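Local structure of lysin (Enterococcus phage IMEEF1, 6IST) at residues C[54-59]-C[178-183]; C[216-221]-C[226-231]; C[109-114]-C[123-128]. The protein probably cleaves enterococcal cell-wall peptidoglycan as a calcium-binding phage endolysin with a CHAP-type (peptidase C51) domain. All blocks are in the same frame, centred on the assembly; numbering follows the deposited sequence.

Interaction 1: C[54-59]-C[178-183]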
loop_
_atom_site.group_PDB
_atom_site.type_symbol
_atom_site.label_atom_id
_atom_site.label_comp_id
_atom_site.label_asym_id
_atom_site.label_seq_id
_atom_site.Cartn_x
_atom_site.Cartn_y
_atom_site.Cartn_z
ATOM N N ASP C 54 16.564 16.275 -2.125
ATOM C CA ASP C 54 15.983 16.095 -3.453
ATOM C C ASP C 54 15.229 14.780 -3.711
ATOM O O ASP C 54 14.712 14.593 -4.795
ATOM C CB ASP C 54 17.147 16.224 -4.442
ATOM C CG ASP C 54 18.094 15.050 -4.349
ATOM O OD1 ASP C 54 18.735 14.756 -5.389
ATOM O OD2 ASP C 54 18.209 14.434 -3.258
ATOM N N GLN C 55 15.052 13.936 -2.721
ATOM C CA GLN C 55 14.272 12.719 -2.970
ATOM C C GLN C 55 12.795 13.077 -3.145
ATOM O O GLN C 55 12.304 14.105 -2.642
ATOM C CB GLN C 55 14.449 11.720 -1.863
ATOM C CG GLN C 55 13.757 12.062 -0.559
ATOM C CD GLN C 55 14.160 11.117 0.580
ATOM O OE1 GLN C 55 13.363 10.315 0.981
ATOM N NE2 GLN C 55 15.393 11.228 1.100
ATOM N N PRO C 56 12.058 12.261 -3.904
ATOM C CA PRO C 56 10.611 12.520 -4.028
ATOM C C PRO C 56 9.863 12.445 -2.695
ATOM O O PRO C 56 10.269 11.724 -1.739
ATOM C CB PRO C 56 10.118 11.390 -4.968
ATOM C CG PRO C 56 11.324 10.619 -5.371
ATOM C CD PRO C 56 12.447 10.948 -4.452
ATOM N N LEU C 57 8.758 13.191 -2.648
ATOM C CA LEU C 57 7.977 13.320 -1.437
ATOM C C LEU C 57 6.567 12.838 -1.658
ATOM O O LEU C 57 6.063 12.980 -2.732
ATOM C CB LEU C 57 7.918 14.779 -1.021
ATOM C CG LEU C 57 9.299 15.416 -0.790
ATOM C CD1 LEU C 57 9.097 16.847 -0.377
ATOM C CD2 LEU C 57 10.116 14.742 0.273
ATOM N N PRO C 58 5.922 12.292 -0.624
ATOM C CA PRO C 58 4.559 11.854 -0.761
ATOM C C PRO C 58 3.608 13.013 -1.000
ATOM O O PRO C 58 3.937 14.166 -0.730
ATOM C CB PRO C 58 4.243 11.187 0.604
ATOM C CG PRO C 58 5.603 10.840 1.178
ATOM C CD PRO C 58 6.470 11.960 0.714
ATOM N N ALA C 59 2.425 12.669 -1.476
ATOM C CA ALA C 59 1.358 13.644 -1.666
ATOM C C ALA C 59 1.160 14.525 -0.472
ATOM O O ALA C 59 1.120 14.028 0.660
ATOM C CB ALA C 59 0.044 12.899 -1.980
ATOM N N GLY C 178 20.999 4.850 -10.197
ATOM C CA GLY C 178 20.926 5.973 -9.268
ATOM C C GLY C 178 19.821 6.985 -9.545
ATOM O O GLY C 178 19.987 8.186 -9.322
ATOM N N SER C 179 18.677 6.502 -10.010
ATOM C CA SER C 179 17.490 7.358 -10.145
ATOM C C SER C 179 16.420 6.817 -9.179
ATOM O O SER C 179 16.480 5.665 -8.752
ATOM C CB SER C 179 16.955 7.336 -11.574
ATOM O OG SER C 179 16.540 6.033 -11.960
ATOM N N THR C 180 15.413 7.624 -8.918
ATOM C CA THR C 180 14.272 7.153 -8.159
ATOM C C THR C 180 12.982 7.201 -9.009
ATOM O O THR C 180 12.552 8.256 -9.423
ATOM C CB THR C 180 14.098 7.968 -6.872
ATOM O OG1 THR C 180 15.334 7.957 -6.121
ATOM C CG2 THR C 180 12.954 7.290 -6.012
ATOM N N GLU C 181 12.436 6.032 -9.291
ATOM C CA GLU C 181 11.168 5.853 -10.031
ATOM C C GLU C 181 9.993 5.703 -9.128
ATOM O O GLU C 181 10.113 5.085 -8.085
ATOM C CB GLU C 181 11.262 4.572 -10.792
ATOM C CG GLU C 181 12.318 4.589 -11.899
ATOM C CD GLU C 181 12.454 3.222 -12.592
ATOM O OE1 GLU C 181 11.922 2.170 -12.114
ATOM O OE2 GLU C 181 13.175 3.181 -13.611
ATOM N N GLN C 182 8.843 6.241 -9.515
ATOM C CA GLN C 182 7.658 6.016 -8.747
ATOM C C GLN C 182 6.818 4.956 -9.505
ATOM O O GLN C 182 6.670 5.081 -10.766
ATOM C CB GLN C 182 6.865 7.312 -8.604
ATOM C CG GLN C 182 7.598 8.489 -7.966
ATOM C CD GLN C 182 6.691 9.537 -7.384
ATOM O OE1 GLN C 182 5.556 9.237 -6.914
ATOM N NE2 GLN C 182 7.164 10.790 -7.397
ATOM N N TRP C 183 6.233 4.013 -8.753
ATOM C CA TRP C 183 5.470 2.915 -9.276
ATOM C C TRP C 183 4.128 2.832 -8.582
ATOM O O TRP C 183 4.055 3.138 -7.421
ATOM C CB TRP C 183 6.236 1.611 -9.076
ATOM C CG TRP C 183 7.405 1.451 -9.961
ATOM C CD1 TRP C 183 8.620 2.015 -9.829
ATOM C CD2 TRP C 183 7.446 0.658 -11.150
ATOM N NE1 TRP C 183 9.432 1.646 -10.868
ATOM C CE2 TRP C 183 8.742 0.777 -11.680
ATOM C CE3 TRP C 183 6.502 -0.145 -11.798
ATOM C CZ2 TRP C 183 9.135 0.114 -12.830
ATOM C CZ3 TRP C 183 6.893 -0.839 -12.929
ATOM C CH2 TRP C 183 8.206 -0.721 -13.428
HETATM O O HOH W 1 6.038 13.021 -5.618
#

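Interaction 2: C[216-221]-C[226-231]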
loop_
_atom_site.group_PDB
_atom_site.type_symbol
_atom_site.label_atom_id
_atom_site.label_comp_id
_atom_site.label_asym_id
_atom_site.label_seq_id
_atom_site.Cartn_x
_atom_site.Cartn_y
_atom_site.Cartn_z
ATOM N N THR C 216 7.303 4.079 0.565
ATOM C CA THR C 216 8.584 3.566 0.954
ATOM C C THR C 216 9.413 3.515 -0.351
ATOM O O THR C 216 8.844 3.280 -1.411
ATOM C CB THR C 216 8.400 2.127 1.531
ATOM O OG1 THR C 216 7.507 2.158 2.671
ATOM C CG2 THR C 216 9.670 1.510 1.981
ATOM N N THR C 217 10.711 3.581 -0.192
ATOM C CA THR C 217 11.659 3.391 -1.311
ATOM C C THR C 217 12.361 2.060 -1.153
ATOM O O THR C 217 12.919 1.732 -0.067
ATOM C CB THR C 217 12.705 4.490 -1.271
ATOM O OG1 THR C 217 12.060 5.753 -1.415
ATOM C CG2 THR C 217 13.708 4.389 -2.383
ATOM N N TYR C 218 12.438 1.287 -2.253
ATOM C CA TYR C 218 13.162 0.012 -2.244
ATOM C C TYR C 218 14.359 0.106 -3.155
ATOM O O TYR C 218 14.254 0.641 -4.266
ATOM C CB TYR C 218 12.232 -1.089 -2.807
ATOM C CG TYR C 218 11.011 -1.300 -1.966
ATOM C CD1 TYR C 218 9.950 -0.422 -2.079
ATOM C CD2 TYR C 218 10.965 -2.287 -1.017
ATOM C CE1 TYR C 218 8.794 -0.599 -1.294
ATOM C CE2 TYR C 218 9.836 -2.492 -0.233
ATOM C CZ TYR C 218 8.766 -1.640 -0.350
ATOM O OH TYR C 218 7.646 -1.850 0.470
ATOM N N ASN C 219 15.514 -0.389 -2.711
ATOM C CA ASN C 219 16.654 -0.500 -3.640
ATOM C C ASN C 219 16.346 -1.607 -4.621
ATOM O O ASN C 219 15.634 -2.521 -4.321
ATOM C CB ASN C 219 17.973 -0.839 -2.916
ATOM C CG ASN C 219 18.419 0.278 -2.013
ATOM O OD1 ASN C 219 18.532 1.441 -2.441
ATOM N ND2 ASN C 219 18.635 -0.047 -0.741
ATOM N N HIS C 220 16.844 -1.483 -5.819
ATOM C CA HIS C 220 16.522 -2.442 -6.837
ATOM C C HIS C 220 16.783 -3.931 -6.496
ATOM O O HIS C 220 16.112 -4.810 -7.046
ATOM C CB HIS C 220 17.298 -2.070 -8.121
ATOM C CG HIS C 220 18.776 -2.117 -7.936
ATOM N ND1 HIS C 220 19.498 -3.288 -8.040
ATOM C CD2 HIS C 220 19.648 -1.169 -7.542
ATOM C CE1 HIS C 220 20.758 -3.053 -7.744
ATOM N NE2 HIS C 220 20.880 -1.771 -7.460
ATOM N N ASP C 221 17.730 -4.208 -5.599
ATOM C CA ASP C 221 18.076 -5.560 -5.164
ATOM C C ASP C 221 17.357 -6.022 -3.876
ATOM O O ASP C 221 17.560 -7.127 -3.402
ATOM C CB ASP C 221 19.584 -5.624 -4.939
ATOM C CG ASP C 221 20.053 -4.643 -3.864
ATOM O OD1 ASP C 221 19.735 -3.410 -3.915
ATOM O OD2 ASP C 221 20.734 -5.108 -2.938
ATOM N N LYS C 226 11.725 -7.475 -4.988
ATOM C CA LYS C 226 11.707 -8.653 -5.917
ATOM C C LYS C 226 10.452 -9.493 -5.846
ATOM O O LYS C 226 9.945 -9.966 -6.900
ATOM C CB LYS C 226 12.972 -9.509 -5.785
ATOM C CG LYS C 226 14.214 -8.702 -6.107
ATOM C CD LYS C 226 15.324 -9.473 -6.771
ATOM C CE LYS C 226 16.451 -8.525 -7.169
ATOM N NZ LYS C 226 16.032 -7.565 -8.245
ATOM N N MET C 227 9.892 -9.633 -4.641
ATOM C CA MET C 227 8.653 -10.379 -4.506
ATOM C C MET C 227 7.522 -9.597 -5.151
ATOM O O MET C 227 6.656 -10.153 -5.876
ATOM C CB MET C 227 8.333 -10.661 -3.004
ATOM C CG MET C 227 9.247 -11.751 -2.395
ATOM S SD MET C 227 8.839 -12.294 -0.686
ATOM C CE MET C 227 9.226 -10.835 0.177
ATOM N N MET C 228 7.463 -8.306 -4.868
ATOM C CA MET C 228 6.415 -7.494 -5.486
ATOM C C MET C 228 6.540 -7.561 -6.997
ATOM O O MET C 228 5.539 -7.759 -7.700
ATOM C CB MET C 228 6.453 -5.992 -5.000
ATOM C CG MET C 228 5.676 -5.764 -3.698
ATOM S SD MET C 228 5.426 -3.990 -3.248
ATOM C CE MET C 228 7.140 -3.488 -3.090
ATOM N N GLU C 229 7.740 -7.479 -7.514
ATOM C CA GLU C 229 7.880 -7.411 -8.971
ATOM C C GLU C 229 7.517 -8.766 -9.596
ATOM O O GLU C 229 7.076 -8.814 -10.754
ATOM C CB GLU C 229 9.291 -6.977 -9.396
ATOM C CG GLU C 229 9.580 -5.521 -9.002
ATOM C CD GLU C 229 10.927 -5.017 -9.482
ATOM O OE1 GLU C 229 11.042 -3.810 -9.839
ATOM O OE2 GLU C 229 11.875 -5.829 -9.530
ATOM N N ALA C 230 7.697 -9.845 -8.860
ATOM C CA ALA C 230 7.347 -11.165 -9.389
ATOM C C ALA C 230 5.892 -11.471 -9.280
ATOM O O ALA C 230 5.408 -12.240 -10.060
ATOM C CB ALA C 230 8.141 -12.266 -8.728
ATOM N N ALA C 231 5.218 -10.956 -8.266
ATOM C CA ALA C 231 3.825 -11.193 -8.069
ATOM C C ALA C 231 2.916 -10.271 -8.903
ATOM O O ALA C 231 1.779 -10.642 -9.185
ATOM C CB ALA C 231 3.476 -11.093 -6.582
HETATM O O HOH W 2 14.332 -4.900 -9.150
#

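Interaction 3: C[109-114]-C[123-128]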
loop_
_atom_site.group_PDB
_atom_site.type_symbol
_atom_site.label_atom_id
_atom_site.label_comp_id
_atom_site.label_asym_id
_atom_site.label_seq_id
_atom_site.Cartn_x
_atom_site.Cartn_y
_atom_site.Cartn_z
ATOM N N GLN C 109 18.678 13.963 17.005
ATOM C CA GLN C 109 19.659 12.987 17.507
ATOM C C GLN C 109 20.972 13.219 16.932
ATOM O O GLN C 109 21.079 13.712 15.802
ATOM C CB GLN C 109 19.225 11.551 17.193
ATOM C CG GLN C 109 17.992 11.177 17.944
ATOM C CD GLN C 109 17.493 9.768 17.754
ATOM O OE1 GLN C 109 16.744 9.299 18.603
ATOM N NE2 GLN C 109 17.816 9.114 16.636
ATOM N N ASN C 110 21.992 12.870 17.711
ATOM C CA ASN C 110 23.368 12.916 17.245
ATOM C C ASN C 110 23.903 14.278 16.954
ATOM O O ASN C 110 24.793 14.469 16.077
ATOM C CB ASN C 110 23.593 11.975 16.058
ATOM C CG ASN C 110 24.996 11.377 16.073
ATOM O OD1 ASN C 110 25.595 11.223 17.112
ATOM N ND2 ASN C 110 25.516 11.089 14.922
ATOM N N TRP C 111 23.419 15.252 17.717
ATOM C CA TRP C 111 23.894 16.629 17.633
ATOM C C TRP C 111 24.799 16.868 18.820
ATOM O O TRP C 111 25.966 17.241 18.626
ATOM C CB TRP C 111 22.757 17.666 17.587
ATOM C CG TRP C 111 23.246 19.093 17.576
ATOM C CD1 TRP C 111 23.417 19.918 18.669
ATOM C CD2 TRP C 111 23.728 19.804 16.464
ATOM N NE1 TRP C 111 23.923 21.097 18.279
ATOM C CE2 TRP C 111 24.083 21.090 16.916
ATOM C CE3 TRP C 111 23.776 19.533 15.092
ATOM C CZ2 TRP C 111 24.562 22.070 16.074
ATOM C CZ3 TRP C 111 24.248 20.487 14.262
ATOM C CH2 TRP C 111 24.635 21.773 14.746
ATOM N N ILE C 112 24.256 16.723 20.016
ATOM C CA ILE C 112 25.045 16.773 21.251
ATOM C C ILE C 112 25.773 15.447 21.459
ATOM O O ILE C 112 25.156 14.358 21.357
ATOM C CB ILE C 112 24.130 17.040 22.438
ATOM C CG1 ILE C 112 23.720 18.501 22.368
ATOM C CG2 ILE C 112 24.855 16.788 23.769
ATOM C CD1 ILE C 112 22.450 18.764 23.142
ATOM N N ASN C 113 27.068 15.519 21.725
ATOM C CA ASN C 113 27.905 14.284 21.940
ATOM C C ASN C 113 27.701 13.335 20.781
ATOM O O ASN C 113 27.377 12.201 20.951
ATOM C CB ASN C 113 27.595 13.618 23.255
ATOM C CG ASN C 113 27.988 14.443 24.449
ATOM O OD1 ASN C 113 28.985 15.214 24.424
ATOM N ND2 ASN C 113 27.219 14.281 25.560
ATOM N N PRO C 114 28.024 13.807 19.591
ATOM C CA PRO C 114 27.804 12.929 18.431
ATOM C C PRO C 114 28.724 11.762 18.388
ATOM O O PRO C 114 29.842 11.814 18.935
ATOM C CB PRO C 114 28.082 13.829 17.257
ATOM C CG PRO C 114 29.020 14.885 17.800
ATOM C CD PRO C 114 28.569 15.082 19.209
ATOM N N ALA C 123 17.779 15.380 21.678
ATOM C CA ALA C 123 17.863 16.550 22.545
ATOM C C ALA C 123 17.178 17.689 21.901
ATOM O O ALA C 123 17.128 17.817 20.665
ATOM C CB ALA C 123 19.309 16.873 22.812
ATOM N N ALA C 124 16.702 18.623 22.706
ATOM C CA ALA C 124 16.112 19.824 22.192
ATOM C C ALA C 124 17.213 20.878 22.094
ATOM O O ALA C 124 17.834 21.196 23.078
ATOM C CB ALA C 124 14.934 20.309 23.059
ATOM N N ILE C 125 17.486 21.332 20.873
ATOM C CA ILE C 125 18.601 22.184 20.523
ATOM C C ILE C 125 18.134 23.579 20.020
ATOM O O ILE C 125 17.304 23.680 19.094
ATOM C CB ILE C 125 19.384 21.588 19.335
ATOM C CG1 ILE C 125 19.678 20.078 19.512
ATOM C CG2 ILE C 125 20.663 22.410 19.136
ATOM C CD1 ILE C 125 20.461 19.817 20.737
ATOM N N HIS C 126 18.694 24.642 20.590
ATOM C CA HIS C 126 18.509 25.995 20.092
ATOM C C HIS C 126 19.555 26.234 19.024
ATOM O O HIS C 126 20.714 26.460 19.343
ATOM C CB HIS C 126 18.656 26.986 21.248
ATOM C CG HIS C 126 18.281 28.418 20.928
ATOM N ND1 HIS C 126 18.561 29.459 21.801
ATOM C CD2 HIS C 126 17.631 28.990 19.879
ATOM C CE1 HIS C 126 18.140 30.603 21.289
ATOM N NE2 HIS C 126 17.571 30.350 20.121
ATOM N N HIS C 127 19.153 26.139 17.761
ATOM C CA HIS C 127 20.086 26.291 16.626
ATOM C C HIS C 127 20.117 27.687 16.032
ATOM O O HIS C 127 19.160 28.449 16.124
ATOM C CB HIS C 127 19.606 25.402 15.488
ATOM C CG HIS C 127 19.848 23.930 15.690
ATOM N ND1 HIS C 127 21.097 23.371 15.552
ATOM C CD2 HIS C 127 18.996 22.899 15.908
ATOM C CE1 HIS C 127 20.990 22.043 15.607
ATOM N NE2 HIS C 127 19.737 21.732 15.891
ATOM N N ASN C 128 21.191 27.992 15.300
ATOM C CA ASN C 128 21.172 29.033 14.305
ATOM C C ASN C 128 21.070 28.379 12.914
ATOM O O ASN C 128 20.961 27.141 12.766
ATOM C CB ASN C 128 22.382 29.970 14.453
ATOM C CG ASN C 128 23.697 29.241 14.200
ATOM O OD1 ASN C 128 23.748 28.244 13.499
ATOM N ND2 ASN C 128 24.745 29.714 14.823
#

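Interaction 1: C[54-59]-C[178-183]
Pro56 and Thr180 meet where an extended loop passes a β-strand. Residues 54-59 form no regular helix or strand, but from Gln55 to Ala59 the backbone stays drawn out. Residues 180-183 begin a strand of the mixed sheet. The two segments run in the same general direction, yet no hydrogen bond passes between their backbones. Strand alternation sets the pattern on the sheet side: Thr180 and Gln182 direct their side chains toward the loop, and Glu181 between them points away.

The Pro56 ring lies across the methyl branch of Thr180. Pro56 CG is 3.8 Å from Thr180 CG2, and Pro56 CD is 4.0 Å from the same methyl. The Thr180 methyl is anti to the backbone N (chi1 -54° for OG1). This leaves the methyl facing the proline, while OG1 is hydrogen-bonded to Arg174. Further along the strand, Gln182 reaches out with an extended chain beyond CG. Gln182 NE2 comes to 3.9 Å from Pro56 CB. Gln182 NE2 also donates to a water at 3.1 Å, and that water donates to Leu57 O at 2.9 Å. Tyr172 of strand 169-174 touches Pro56, Thr180 and Gln182, so it packs beside both segments. Leu57 and Pro58 turn away from the strand and rest on Trp43.

Away from the loop, Glu181 OE1 accepts a bond from Trp183 NE1 at 2.8 Å. The bond lies in the indole plane but is tilted 25° from the carboxylate plane, on its anti side.

The contact joins a loop of the CHAP region to the mixed sheet, built mostly of C-terminal strands with strand 43-44 at one edge. The interface is small, with 134 Å² buried in all. Proline-ring contacts with a methyl and an amide end, plus one water bridge, imply van der Waals packing with little directional hold.

Interaction 2: C[216-221]-C[226-231]
Met228 reaches Tyr218 because its chain is extended as far as SD and then turns at chi3 (-61°). That turn carries CE over one face of the phenol ring. Met228 CE is 3.9 Å from the Tyr218 ring centroid and 22° off the ring normal, a CH-pi contact. It sits toward the rim, and the ring atom closest to Met228 CE is Tyr218 CZ at 3.7 Å. The two side chains cross at about a right angle.

Lys226 is bent at two points along its chain, which brings its amine back to the loop. Lys226 NZ donates to His220 O at 3.0 Å, with a C=O...N angle of 148°. Lys226 CE passes 3.9 Å from Asp221 CA.

The motif is a strand-turn-helix unit near the C terminus. Strand 215-219 leaves the mixed sheet at Asn219, the chain turns, and helix 223-231 packs back on it. Tyr218 and Met228 fill the buried part of this return, and Lys226 bridges its more open end.

His220 O takes a second bond, from a water at 2.8 Å. That water also donates to Glu229 OE2 at 2.7 Å, so it ties the turn to the helix. Glu229 OE1 forms a salt bridge with Lys173 on the neighbouring strand. The Tyr218 hydroxyl is hydrogen-bonded to an aromatic and a basic side chain of another protein chain of the assembly.

Interaction 3: C[109-114]-C[123-128]
The loop that follows strand 103-108 folds back on the outermost strand 123-128 of the antiparallel CHAP sheet, through Trp111 and Ile112. Trp111 has CG anti to its own N (chi1 177°), and the indole lies along the strand. His127 meets it edge to face: ring centroids are 4.5 Å apart and the planes stand at 75°. His127 CE1 is the atom over the indole, 3.5 Å from Trp111 CE2.

Ile125 packs beside this T-shaped pair. Ile125 CD1 is 3.6 Å from Trp111 CD1, and Ile125 CG2 is 3.6 Å from Trp111 NE1. The same CG2 also lies over the face of the His127 ring.

Strands 103-108 and 123-128 are antiparallel neighbours, so the loop joins adjacent strands at one edge of the sheet. His127 NE2 is hydrogen-bonded to Asp108 at the end of the first strand, and Trp111 meets the ring of His90. Cys29, His90 and Asp108 may form a Cys-His-Asp triad, as expected of a cysteine peptidase; the contact would then lie beside the site.

Beyond the indole, Ile112 CD1 packs on Ala123 CB at 3.7 Å. Ile112 CD1 is 3.3 Å from Ile125 CD1, closer than usual for two methyls.

In the fold
Interactions 1 and 2 share the mixed sheet, built mostly of C-terminal strands with strand 43-44 at one edge. Their centres are 14 Å apart and their nearest atoms about 5 Å apart, without touching. Strand 169-174 lies between strands 180-186 and 215-219 and contributes to the surroundings of both. Interaction 3 sits on the antiparallel CHAP sheet, on the opposite side of the chain's centre. It is about 29 Å from interaction 1 and about 36 Å from interaction 2, centre to centre. Along the chain, interaction 3 is nested within the loop that interaction 1 closes, and interaction 2 follows. Interaction 1 thus joins the two parts of the chain, while interactions 2 and 3 each lie within one part.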